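CMP-sialic acid transporter 1 (Zea mays, PDB 6I1R) probably carries CMP-sialic acid from the cytoplasm into the Golgi lumen in exchange for CMP, which is bound here in an outward-facing state. Local coordinates at residues Ile12-Gln17 with Gly244-Leu249; Glu42-Ser47 with Val239-Gly244; Phe51-Glu56 with Leu191-Val196; Val76-Ile81 with Val178-Leu183. The protein carries 5 engineered substitutions. All coordinates share one frame; numbering follows the deposited sequence.

Contact 1: residues Ile12-Gln17 with Gly244-Leu249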
# COMPACT_ATOMS: atom_id res chain seq x y z
N ILE B 12 1.15 -18.20 -18.49
CA ILE B 12 2.35 -18.41 -17.67
C ILE B 12 2.86 -17.06 -17.16
O ILE B 12 3.14 -16.92 -15.97
CB ILE B 12 3.43 -19.18 -18.46
CG1 ILE B 12 3.02 -20.64 -18.73
CG2 ILE B 12 4.78 -19.11 -17.75
CD1 ILE B 12 2.78 -21.47 -17.49
N LEU B 13 2.95 -16.07 -18.04
CA LEU B 13 3.58 -14.79 -17.67
C LEU B 13 2.59 -13.89 -16.92
O LEU B 13 3.03 -13.09 -16.09
CB LEU B 13 4.12 -14.10 -18.93
CG LEU B 13 5.38 -14.73 -19.54
CD1 LEU B 13 5.81 -13.97 -20.78
CD2 LEU B 13 6.52 -14.79 -18.54
N THR B 14 1.29 -13.99 -17.16
CA THR B 14 0.32 -13.17 -16.41
C THR B 14 0.33 -13.57 -14.93
O THR B 14 0.08 -12.73 -14.06
CB THR B 14 -1.10 -13.25 -17.01
OG1 THR B 14 -1.06 -12.73 -18.34
CG2 THR B 14 -2.13 -12.48 -16.22
N SER B 15 0.61 -14.84 -14.65
CA SER B 15 0.69 -15.33 -13.27
C SER B 15 2.07 -15.02 -12.67
O SER B 15 2.20 -14.91 -11.45
CB SER B 15 0.37 -16.80 -13.18
OG SER B 15 1.49 -17.59 -13.55
N SER B 16 3.09 -14.89 -13.51
CA SER B 16 4.44 -14.53 -13.06
C SER B 16 4.43 -13.11 -12.48
O SER B 16 4.89 -12.89 -11.36
CB SER B 16 5.45 -14.66 -14.17
OG SER B 16 5.65 -16.02 -14.52
N GLN B 17 3.92 -12.15 -13.25
CA GLN B 17 3.83 -10.76 -12.80
C GLN B 17 2.92 -10.68 -11.57
O GLN B 17 3.09 -9.81 -10.73
CB GLN B 17 3.32 -9.84 -13.92
CG GLN B 17 1.86 -10.04 -14.28
CD GLN B 17 1.42 -9.13 -15.40
OE1 GLN B 17 2.08 -9.00 -16.43
NE2 GLN B 17 0.27 -8.50 -15.22
N GLY B 244 5.46 -5.43 -19.39
CA GLY B 244 5.73 -5.11 -20.78
C GLY B 244 5.54 -6.33 -21.68
O GLY B 244 4.86 -6.25 -22.70
N SER B 245 6.14 -7.45 -21.27
CA SER B 245 6.08 -8.69 -22.03
C SER B 245 4.62 -9.07 -22.32
O SER B 245 4.21 -9.16 -23.47
CB SER B 245 6.79 -9.81 -21.31
OG SER B 245 8.16 -9.48 -21.10
N THR B 246 3.84 -9.27 -21.25
CA THR B 246 2.46 -9.74 -21.38
C THR B 246 1.67 -8.77 -22.28
O THR B 246 0.86 -9.21 -23.09
CB THR B 246 1.80 -9.93 -20.01
OG1 THR B 246 1.91 -8.72 -19.27
CG2 THR B 246 2.41 -11.07 -19.22
N GLY B 247 1.93 -7.48 -22.14
CA GLY B 247 1.26 -6.45 -22.93
C GLY B 247 1.53 -6.57 -24.42
O GLY B 247 0.68 -6.22 -25.24
N LEU B 248 2.73 -7.03 -24.80
CA LEU B 248 3.05 -7.26 -26.21
C LEU B 248 2.29 -8.48 -26.73
O LEU B 248 1.85 -8.51 -27.88
CB LEU B 248 4.57 -7.45 -26.38
CG LEU B 248 5.43 -6.20 -26.16
CD1 LEU B 248 6.91 -6.56 -26.24
CD2 LEU B 248 5.09 -5.11 -27.16
N LEU B 249 2.14 -9.49 -25.87
CA LEU B 249 1.41 -10.70 -26.22
C LEU B 249 -0.07 -10.36 -26.41
O LEU B 249 -0.72 -10.88 -27.32
CB LEU B 249 1.61 -11.76 -25.14
CG LEU B 249 3.05 -12.20 -24.89
CD1 LEU B 249 3.12 -13.15 -23.70
CD2 LEU B 249 3.65 -12.85 -26.13
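T246 OG1 is the polar atom at the centre of this contact: it lies 2.9 Å from Q17 OE1 across the gap and is also hydrogen-bonded to the carbonyl oxygen of N242, one turn earlier on its own helix. The hydroxyl gets there because OG1 stands between the backbone N and the carbonyl carbon of T246 (chi1 54°), and this same torsion turns the methyl CG2 to the facing helix. T246 CG2 packs 3.5 Å from L13 CB and 3.9 Å from T14 OG1, a hydroxyl that bonds back to the carbonyl of L10. Threonine suits the place, since its two branches serve polar and apolar neighbours at once. Q17 meets it with a chain that runs out straight beyond CG, long enough to bring an amide oxygen across. Further along, L13 crosses L249 at about a right angle, their CD1 atoms 4.1 Å apart, and L13 CD1 also brushes S245 CB at 4.3 Å. S245 turns its hydroxyl back to the carbonyl of F241, so that mainly carbon faces the leucine. The two helix segments run roughly antiparallel, at 149°, with axes 9.5 Å apart. Small hydroxyl residues that return their polar ends to their own backbone are common in transmembrane helices, and here they let helices 3-24 and 234-256 pack together in the helical bundle of the drug/metabolite transporter superfamily.

Contact 2: residues Glu42-Ser47 with Val239-Gly244. With C5P (cytidine-5'-monophosphate), chain D.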
# COMPACT_ATOMS: atom_id res chain seq x y z
N GLU B 42 4.85 0.81 -20.32
CA GLU B 42 4.47 1.31 -21.65
C GLU B 42 5.73 1.71 -22.42
O GLU B 42 5.86 1.40 -23.61
CB GLU B 42 3.50 2.49 -21.54
CG GLU B 42 2.06 2.08 -21.34
CD GLU B 42 1.43 1.36 -22.52
OE1 GLU B 42 0.82 2.04 -23.37
OE2 GLU B 42 1.55 0.12 -22.58
N LEU B 43 6.64 2.41 -21.75
CA LEU B 43 7.89 2.86 -22.39
C LEU B 43 8.65 1.64 -22.93
O LEU B 43 9.20 1.69 -24.03
CB LEU B 43 8.73 3.63 -21.37
CG LEU B 43 9.53 4.80 -21.93
CD1 LEU B 43 8.61 5.93 -22.39
CD2 LEU B 43 10.53 5.32 -20.91
N PHE B 44 8.66 0.55 -22.16
CA PHE B 44 9.28 -0.71 -22.57
C PHE B 44 8.62 -1.24 -23.85
O PHE B 44 9.31 -1.65 -24.78
CB PHE B 44 9.20 -1.73 -21.43
CG PHE B 44 9.68 -3.12 -21.77
CD1 PHE B 44 11.01 -3.47 -21.63
CD2 PHE B 44 8.79 -4.09 -22.20
CE1 PHE B 44 11.45 -4.75 -21.93
CE2 PHE B 44 9.22 -5.38 -22.50
CZ PHE B 44 10.55 -5.70 -22.36
N LYS B 45 7.29 -1.23 -23.90
CA LYS B 45 6.54 -1.76 -25.05
C LYS B 45 6.73 -0.84 -26.27
O LYS B 45 6.90 -1.33 -27.39
CB LYS B 45 5.05 -1.89 -24.72
CG LYS B 45 4.71 -3.03 -23.76
CD LYS B 45 3.65 -2.69 -22.73
CE LYS B 45 2.24 -2.93 -23.21
NZ LYS B 45 1.28 -3.00 -22.08
N LEU B 46 6.69 0.47 -26.04
CA LEU B 46 6.84 1.45 -27.12
C LEU B 46 8.23 1.32 -27.76
O LEU B 46 8.36 1.39 -28.98
CB LEU B 46 6.63 2.86 -26.56
CG LEU B 46 7.08 4.01 -27.47
CD1 LEU B 46 6.30 4.02 -28.77
CD2 LEU B 46 6.95 5.35 -26.76
N SER B 47 9.26 1.15 -26.92
CA SER B 47 10.64 1.16 -27.41
C SER B 47 11.02 -0.22 -27.97
O SER B 47 11.90 -0.30 -28.83
CB SER B 47 11.60 1.61 -26.33
OG SER B 47 11.83 0.58 -25.38
N VAL B 239 9.01 -6.93 -12.73
CA VAL B 239 7.57 -6.83 -13.05
C VAL B 239 7.38 -5.79 -14.16
O VAL B 239 6.44 -5.91 -14.94
CB VAL B 239 6.68 -6.53 -11.82
CG1 VAL B 239 7.26 -7.06 -10.52
CG2 VAL B 239 6.33 -5.06 -11.69
N VAL B 240 8.24 -4.78 -14.23
CA VAL B 240 8.16 -3.77 -15.30
C VAL B 240 8.34 -4.49 -16.65
O VAL B 240 7.57 -4.27 -17.58
CB VAL B 240 9.18 -2.63 -15.12
CG1 VAL B 240 9.29 -1.77 -16.37
CG2 VAL B 240 8.85 -1.76 -13.92
N PHE B 241 9.37 -5.33 -16.73
CA PHE B 241 9.62 -6.12 -17.93
C PHE B 241 8.48 -7.12 -18.14
O PHE B 241 7.96 -7.26 -19.25
CB PHE B 241 10.97 -6.85 -17.85
CG PHE B 241 12.19 -5.96 -17.81
CD1 PHE B 241 12.22 -4.75 -18.50
CD2 PHE B 241 13.32 -6.35 -17.11
CE1 PHE B 241 13.35 -3.95 -18.47
CE2 PHE B 241 14.45 -5.54 -17.09
CZ PHE B 241 14.46 -4.34 -17.76
N ASN B 242 8.07 -7.79 -17.07
CA ASN B 242 7.04 -8.82 -17.15
C ASN B 242 5.71 -8.20 -17.61
O ASN B 242 4.98 -8.84 -18.37
CB ASN B 242 6.86 -9.55 -15.82
CG ASN B 242 6.37 -10.97 -16.02
OD1 ASN B 242 6.65 -11.84 -15.20
ND2 ASN B 242 5.66 -11.22 -17.11
N LEU B 243 5.41 -6.99 -17.16
CA LEU B 243 4.17 -6.29 -17.52
C LEU B 243 4.26 -5.81 -18.97
O LEU B 243 3.25 -5.77 -19.69
CB LEU B 243 3.95 -5.13 -16.55
CG LEU B 243 2.65 -4.33 -16.73
CD1 LEU B 243 1.44 -5.25 -16.82
CD2 LEU B 243 2.48 -3.34 -15.59
N GLY B 244 5.46 -5.43 -19.39
CA GLY B 244 5.73 -5.11 -20.78
C GLY B 244 5.54 -6.33 -21.68
O GLY B 244 4.86 -6.25 -22.70
O3P C5P D . -1.18 -0.34 -21.02
P C5P D . -2.25 0.35 -20.21
O1P C5P D . -3.63 -0.23 -20.38
O2P C5P D . -1.87 0.65 -18.78
O5' C5P D . -2.36 1.81 -20.89
C5' C5P D . -2.03 2.98 -20.15
C4' C5P D . -3.25 3.89 -20.06
O4' C5P D . -3.98 3.59 -18.87
C3' C5P D . -2.85 5.36 -20.00
O3' C5P D . -3.35 6.04 -21.16
C2' C5P D . -3.42 5.90 -18.70
O2' C5P D . -4.34 6.98 -18.91
C1' C5P D . -4.14 4.74 -18.03
N1 C5P D . -3.55 4.49 -16.71
C2 C5P D . -3.75 5.42 -15.67
N3 C5P D . -3.21 5.19 -14.45
C4 C5P D . -2.48 4.08 -14.22
C5 C5P D . -2.28 3.16 -15.25
C6 C5P D . -2.83 3.39 -16.50
O2 C5P D . -4.43 6.45 -15.87
N4 C5P D . -1.94 3.86 -13.00
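K45 lies along G244 where segments 42-47 and 239-244, on two helices of the nucleotide-sugar transporter bundle, cross at 53°, and its side chain leads from this interface into the CMP pocket. From CB the chain first passes the backbone of the other helix: CG rests 3.4 Å from G244 O, and CD lies 3.7 Å from G244 CA. Bends at its second and third torsions then carry CE past the glycine and turn NZ to the nucleotide. There NZ forms a salt bridge with E42 OE2 at 3.2 Å, one turn back on the same helix, a link that is weak as a hydrogen bond. Lysine fits because its long aliphatic part can cover a helix backbone while the ammonium group reaches the pocket of the anionic phosphate. F44 packs beside it. Its CG stands anti to the backbone N (chi1 174°), which sets the ring against the facing helix, with CD2 3.5 Å from G244 CA. Glycine is apt at this point, because the place a CB would take is filled by the ring. Farther round the ring, F44 CE1 meets F241 CD1 at 3.5 Å, the two rings inclined obliquely at 46°. An alanine at F44 is likely to leave a gap over G244 and strip F241 of its aromatic neighbour on this helix. At the pocket end, both charged residues approach one phosphate oxygen: O3P of CMP lies 3.8 Å from K45 NZ and 3.2 Å from E42 OE2.

Contact 3: residues Phe51-Glu56 with Leu191-Val196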
# COMPACT_ATOMS: atom_id res chain seq x y z
N PHE B 51 11.84 -0.76 -31.92
CA PHE B 51 13.03 -1.51 -32.29
C PHE B 51 12.69 -2.52 -33.39
O PHE B 51 13.36 -2.56 -34.42
CB PHE B 51 13.64 -2.24 -31.09
CG PHE B 51 14.76 -3.18 -31.44
CD1 PHE B 51 16.06 -2.72 -31.60
CD2 PHE B 51 14.51 -4.53 -31.64
CE1 PHE B 51 17.08 -3.59 -31.93
CE2 PHE B 51 15.54 -5.40 -31.98
CZ PHE B 51 16.83 -4.92 -32.13
N PHE B 52 11.65 -3.32 -33.17
CA PHE B 52 11.27 -4.35 -34.13
C PHE B 52 10.73 -3.71 -35.42
O PHE B 52 10.91 -4.28 -36.49
CB PHE B 52 10.25 -5.32 -33.53
CG PHE B 52 10.78 -6.25 -32.46
CD1 PHE B 52 12.05 -6.80 -32.55
CD2 PHE B 52 9.99 -6.58 -31.37
CE1 PHE B 52 12.52 -7.65 -31.57
CE2 PHE B 52 10.47 -7.44 -30.39
CZ PHE B 52 11.73 -7.97 -30.49
N LEU B 53 10.09 -2.55 -35.32
CA LEU B 53 9.64 -1.85 -36.53
C LEU B 53 10.86 -1.45 -37.37
O LEU B 53 10.91 -1.74 -38.56
CB LEU B 53 8.81 -0.62 -36.13
CG LEU B 53 8.21 0.17 -37.30
CD1 LEU B 53 7.38 -0.73 -38.21
CD2 LEU B 53 7.36 1.33 -36.78
N TRP B 54 11.84 -0.81 -36.73
CA TRP B 54 13.10 -0.42 -37.36
C TRP B 54 13.75 -1.63 -38.04
O TRP B 54 14.10 -1.58 -39.23
CB TRP B 54 14.03 0.22 -36.32
CG TRP B 54 15.43 0.51 -36.78
CD1 TRP B 54 15.90 1.66 -37.35
CD2 TRP B 54 16.57 -0.37 -36.68
NE1 TRP B 54 17.23 1.55 -37.62
CE2 TRP B 54 17.68 0.32 -37.22
CE3 TRP B 54 16.75 -1.67 -36.20
CZ2 TRP B 54 18.95 -0.25 -37.28
CZ3 TRP B 54 18.01 -2.24 -36.27
CH2 TRP B 54 19.09 -1.53 -36.80
N LYS B 55 13.90 -2.71 -37.28
CA LYS B 55 14.53 -3.94 -37.75
C LYS B 55 13.73 -4.53 -38.93
O LYS B 55 14.32 -5.08 -39.86
CB LYS B 55 14.63 -4.95 -36.60
CG LYS B 55 15.21 -6.31 -36.97
CD LYS B 55 15.55 -7.16 -35.76
CE LYS B 55 16.14 -8.51 -36.13
NZ LYS B 55 16.61 -9.24 -34.93
N GLU B 56 12.41 -4.42 -38.87
CA GLU B 56 11.53 -4.95 -39.92
C GLU B 56 11.71 -4.13 -41.21
O GLU B 56 11.68 -4.70 -42.30
CB GLU B 56 10.07 -4.92 -39.47
CG GLU B 56 9.15 -5.76 -40.34
CD GLU B 56 7.67 -5.62 -40.00
OE1 GLU B 56 7.19 -4.47 -39.92
OE2 GLU B 56 7.00 -6.66 -39.83
N LEU B 191 2.25 -5.19 -37.14
CA LEU B 191 1.99 -5.28 -35.70
C LEU B 191 2.84 -4.23 -34.95
O LEU B 191 2.35 -3.57 -34.04
CB LEU B 191 2.31 -6.70 -35.22
CG LEU B 191 2.11 -6.96 -33.72
CD1 LEU B 191 0.66 -6.70 -33.32
CD2 LEU B 191 2.51 -8.38 -33.36
N TYR B 192 4.09 -4.09 -35.37
CA TYR B 192 5.06 -3.26 -34.67
C TYR B 192 4.76 -1.77 -34.89
O TYR B 192 5.07 -0.95 -34.02
CB TYR B 192 6.48 -3.61 -35.12
CG TYR B 192 6.83 -5.08 -35.00
CD1 TYR B 192 6.68 -5.75 -33.80
CD2 TYR B 192 7.32 -5.79 -36.08
CE1 TYR B 192 6.99 -7.10 -33.68
CE2 TYR B 192 7.64 -7.13 -35.98
CZ TYR B 192 7.48 -7.79 -34.77
OH TYR B 192 7.79 -9.11 -34.66
N TRP B 193 4.16 -1.42 -36.03
CA TRP B 193 3.77 -0.02 -36.29
C TRP B 193 2.46 0.30 -35.55
O TRP B 193 2.25 1.43 -35.11
CB TRP B 193 3.66 0.25 -37.79
CG TRP B 193 2.96 1.52 -38.15
CD1 TRP B 193 1.82 1.65 -38.88
CD2 TRP B 193 3.34 2.86 -37.77
NE1 TRP B 193 1.46 2.97 -39.00
CE2 TRP B 193 2.38 3.73 -38.33
CE3 TRP B 193 4.40 3.41 -37.03
CZ2 TRP B 193 2.44 5.12 -38.16
CZ3 TRP B 193 4.46 4.77 -36.87
CH2 TRP B 193 3.50 5.62 -37.43
N GLN B 194 1.58 -0.69 -35.42
CA GLN B 194 0.33 -0.51 -34.69
C GLN B 194 0.66 -0.33 -33.20
O GLN B 194 0.13 0.58 -32.54
CB GLN B 194 -0.62 -1.68 -34.96
CG GLN B 194 -1.13 -1.72 -36.39
CD GLN B 194 -2.01 -2.91 -36.69
OE1 GLN B 194 -1.71 -4.04 -36.31
NE2 GLN B 194 -3.11 -2.66 -37.38
N ASN B 195 1.55 -1.17 -32.68
CA ASN B 195 2.05 -1.04 -31.32
C ASN B 195 2.65 0.36 -31.11
O ASN B 195 2.34 1.02 -30.12
CB ASN B 195 3.10 -2.10 -30.99
CG ASN B 195 2.53 -3.50 -30.87
OD1 ASN B 195 1.32 -3.68 -30.85
ND2 ASN B 195 3.40 -4.49 -30.78
N VAL B 196 3.50 0.80 -32.04
CA VAL B 196 4.24 2.06 -31.86
C VAL B 196 3.25 3.22 -31.68
O VAL B 196 3.46 4.08 -30.82
CB VAL B 196 5.22 2.32 -33.02
CG1 VAL B 196 5.61 3.79 -33.13
CG2 VAL B 196 6.46 1.45 -32.92
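The segments 51-56 and 191-196 run antiparallel at 143°, with axes 8.5 Å apart, and the backbones come nearest at L53 and Y192, whose CA atoms are 5.1 Å from each other. Y192 makes the largest single contribution to the interface. F52 sets its CB squarely over the centre of the tyrosine ring, a CH-pi contact 3.5 Å from the centroid and 9° off the ring normal, while the phenylalanine ring itself slants away obliquely. Tyrosine suits the place by offering this flat face. At the rim of the tyrosine ring lies the carboxylate of E56: its CD is in the ring plane, and OE2 comes within 3.9 Å of Y192 CD2. The other oxygen, OE1, bonds to the hydroxyl of S190, just before helix 191-216, where the helix dipole would probably favour a negative charge. L53 makes the contacts with W193 and V196. With CG anti to the backbone N (chi1 -177°), it lies alongside W193 and points the same way, so that L53 CD2 reaches the edge of the indole at W193 CE3, 3.6 Å away. L53 CD2 also meets V196 CG2 at 4.0 Å, while the other branch, CD1, lies by W193 CB. The arrangement is that of antiparallel transmembrane helices, 37-59 and 191-216, held mainly by apolar and aromatic packing in the transporter bundle.

Contact 4: residues Val76-Ile81 with Val178-Leu183. With C5P (cytidine-5'-monophosphate), chain D.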
# COMPACT_ATOMS: atom_id res chain seq x y z
N VAL B 76 -5.72 6.89 -29.99
CA VAL B 76 -5.87 7.67 -28.75
C VAL B 76 -6.93 6.98 -27.87
O VAL B 76 -6.77 6.91 -26.65
CB VAL B 76 -6.26 9.14 -29.04
CG1 VAL B 76 -6.36 9.95 -27.75
CG2 VAL B 76 -5.31 9.82 -30.01
N VAL B 77 -7.97 6.46 -28.51
CA VAL B 77 -9.22 6.08 -27.83
C VAL B 77 -8.91 5.13 -26.66
O VAL B 77 -9.30 5.41 -25.53
CB VAL B 77 -10.25 5.48 -28.81
CG1 VAL B 77 -11.44 4.87 -28.09
CG2 VAL B 77 -10.71 6.52 -29.83
N PRO B 78 -8.19 4.01 -26.91
CA PRO B 78 -7.91 3.08 -25.80
C PRO B 78 -7.34 3.80 -24.56
O PRO B 78 -7.74 3.49 -23.44
CB PRO B 78 -6.87 2.10 -26.36
CG PRO B 78 -7.15 2.10 -27.84
CD PRO B 78 -7.55 3.53 -28.14
N SER B 79 -6.44 4.75 -24.78
CA SER B 79 -5.81 5.50 -23.69
C SER B 79 -6.85 6.36 -22.96
O SER B 79 -6.78 6.50 -21.74
CB SER B 79 -4.65 6.33 -24.18
OG SER B 79 -3.55 5.50 -24.53
N VAL B 80 -7.79 6.94 -23.71
CA VAL B 80 -8.86 7.75 -23.11
C VAL B 80 -9.76 6.85 -22.26
O VAL B 80 -10.15 7.23 -21.16
CB VAL B 80 -9.68 8.51 -24.18
CG1 VAL B 80 -11.00 9.02 -23.63
CG2 VAL B 80 -8.88 9.65 -24.79
N ILE B 81 -10.07 5.66 -22.77
CA ILE B 81 -10.91 4.71 -22.03
C ILE B 81 -10.17 4.31 -20.75
O ILE B 81 -10.74 4.37 -19.66
CB ILE B 81 -11.26 3.47 -22.89
CG1 ILE B 81 -12.04 3.84 -24.15
CG2 ILE B 81 -12.02 2.45 -22.05
CD1 ILE B 81 -12.06 2.75 -25.20
N VAL B 178 -11.77 -4.46 -26.59
CA VAL B 178 -12.51 -4.73 -27.83
C VAL B 178 -12.15 -3.65 -28.87
O VAL B 178 -12.00 -3.98 -30.05
CB VAL B 178 -14.03 -4.83 -27.60
CG1 VAL B 178 -14.85 -4.26 -28.75
CG2 VAL B 178 -14.44 -6.27 -27.32
N TYR B 179 -11.99 -2.40 -28.45
CA TYR B 179 -11.65 -1.36 -29.41
C TYR B 179 -10.23 -1.57 -29.95
O TYR B 179 -9.97 -1.31 -31.12
CB TYR B 179 -11.79 0.05 -28.83
CG TYR B 179 -11.77 1.12 -29.89
CD1 TYR B 179 -12.89 1.36 -30.67
CD2 TYR B 179 -10.63 1.86 -30.15
CE1 TYR B 179 -12.89 2.33 -31.66
CE2 TYR B 179 -10.61 2.83 -31.14
CZ TYR B 179 -11.74 3.06 -31.90
OH TYR B 179 -11.74 4.01 -32.88
N THR B 180 -9.33 -2.04 -29.09
CA THR B 180 -7.95 -2.33 -29.51
C THR B 180 -7.98 -3.37 -30.64
O THR B 180 -7.39 -3.15 -31.70
CB THR B 180 -7.09 -2.78 -28.32
OG1 THR B 180 -7.11 -1.73 -27.35
CG2 THR B 180 -5.67 -3.10 -28.71
N GLU B 181 -8.69 -4.47 -30.42
CA GLU B 181 -8.83 -5.53 -31.44
C GLU B 181 -9.32 -4.91 -32.75
O GLU B 181 -8.81 -5.23 -33.83
CB GLU B 181 -9.79 -6.62 -30.97
CG GLU B 181 -10.01 -7.72 -31.99
CD GLU B 181 -10.52 -9.04 -31.43
OE1 GLU B 181 -10.82 -9.10 -30.22
OE2 GLU B 181 -10.62 -10.00 -32.21
N TYR B 182 -10.33 -4.05 -32.65
CA TYR B 182 -10.85 -3.34 -33.82
C TYR B 182 -9.69 -2.67 -34.56
O TYR B 182 -9.52 -2.88 -35.75
CB TYR B 182 -11.95 -2.35 -33.41
CG TYR B 182 -12.23 -1.26 -34.41
CD1 TYR B 182 -12.83 -1.54 -35.63
CD2 TYR B 182 -11.89 0.06 -34.15
CE1 TYR B 182 -13.10 -0.54 -36.55
CE2 TYR B 182 -12.15 1.07 -35.06
CZ TYR B 182 -12.75 0.77 -36.27
OH TYR B 182 -13.01 1.75 -37.18
N LEU B 183 -8.87 -1.90 -33.83
CA LEU B 183 -7.78 -1.14 -34.44
C LEU B 183 -6.79 -2.08 -35.14
O LEU B 183 -6.40 -1.81 -36.28
CB LEU B 183 -7.06 -0.30 -33.37
CG LEU B 183 -7.85 0.89 -32.82
CD1 LEU B 183 -7.00 1.68 -31.83
CD2 LEU B 183 -8.34 1.80 -33.93
O3P C5P D . -1.18 -0.34 -21.02
P C5P D . -2.25 0.35 -20.21
O1P C5P D . -3.63 -0.23 -20.38
O2P C5P D . -1.87 0.65 -18.78
O5' C5P D . -2.36 1.81 -20.89
C5' C5P D . -2.03 2.98 -20.15
C4' C5P D . -3.25 3.89 -20.06
O4' C5P D . -3.98 3.59 -18.87
C3' C5P D . -2.85 5.36 -20.00
O3' C5P D . -3.35 6.04 -21.16
C2' C5P D . -3.42 5.90 -18.70
O2' C5P D . -4.34 6.98 -18.91
C1' C5P D . -4.14 4.74 -18.03
N1 C5P D . -3.55 4.49 -16.71
C2 C5P D . -3.75 5.42 -15.67
N3 C5P D . -3.21 5.19 -14.45
C4 C5P D . -2.48 4.08 -14.22
C5 C5P D . -2.28 3.16 -15.25
C6 C5P D . -2.83 3.39 -16.50
O2 C5P D . -4.43 6.45 -15.87
N4 C5P D . -1.94 3.86 -13.00
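Y179 lays one face of its ring against V77, whose CG1 sits 4.0 Å from the ring centroid and 22° off the normal, a CH-pi contact displaced to the rim. The pair joins helices 76-92 and 160-186 of the all-helical transporter bundle, whose segments 76-81 and 178-183 run almost exactly antiparallel at 173°. V77 CB also touches the ring, 3.5 Å from Y179 CE2, so that the branched valine spreads over this one face and crosses the tyrosine at about a right angle. Behind the ring, its opposite face is taken by CD2 of Y182, which leaves the tyrosine held between Y182 of its own helix and V77 of helix 76-92. Its CG stands anti to the backbone N (chi1 -166°), throwing the ring across to the facing segment. A serine in place of Y179 would probably leave V77 without the flat surface it rests on and open a gap between the helices. P78 closes the other part of the interface. Its CD lies 4.0 Å from Y179 CD2, and P78 CG and L183 CD1 reach toward each other, also 4.0 Å apart. Proline suits this position early in its helix, where the missing N-H costs little and the compact ring gives an apolar surface. P78 CG also passes 3.9 Å from T180 OG1, a hydroxyl already bonded to the carbonyl of A176. The following residue turns to the nucleotide instead: S79 of the CMP pocket brings CB to 3.3 Å and OG to 3.4 Å from the ribose O3'.

From the N terminus, helix 3-24 meets helix 234-256 in contact 1, closing the widest loop. Contact 2 starts on the next helix, 37-59, and returns to the same partner helix, sharing G244, so its loop fits just within the first. Further along helix 37-59, contact 3 turns to helix 191-216, and contact 4 closes the innermost loop between helices 76-92 and 160-186. The four therefore nest without crossing. Neighbouring contacts touch: K45 NZ lies 3.6 Å from G247 CA, and L46 CD1 lies 3.5 Å from V196 O. Contacts 2 and 4, about 18 Å apart between centres, reach CMP at its phosphate and its ribose.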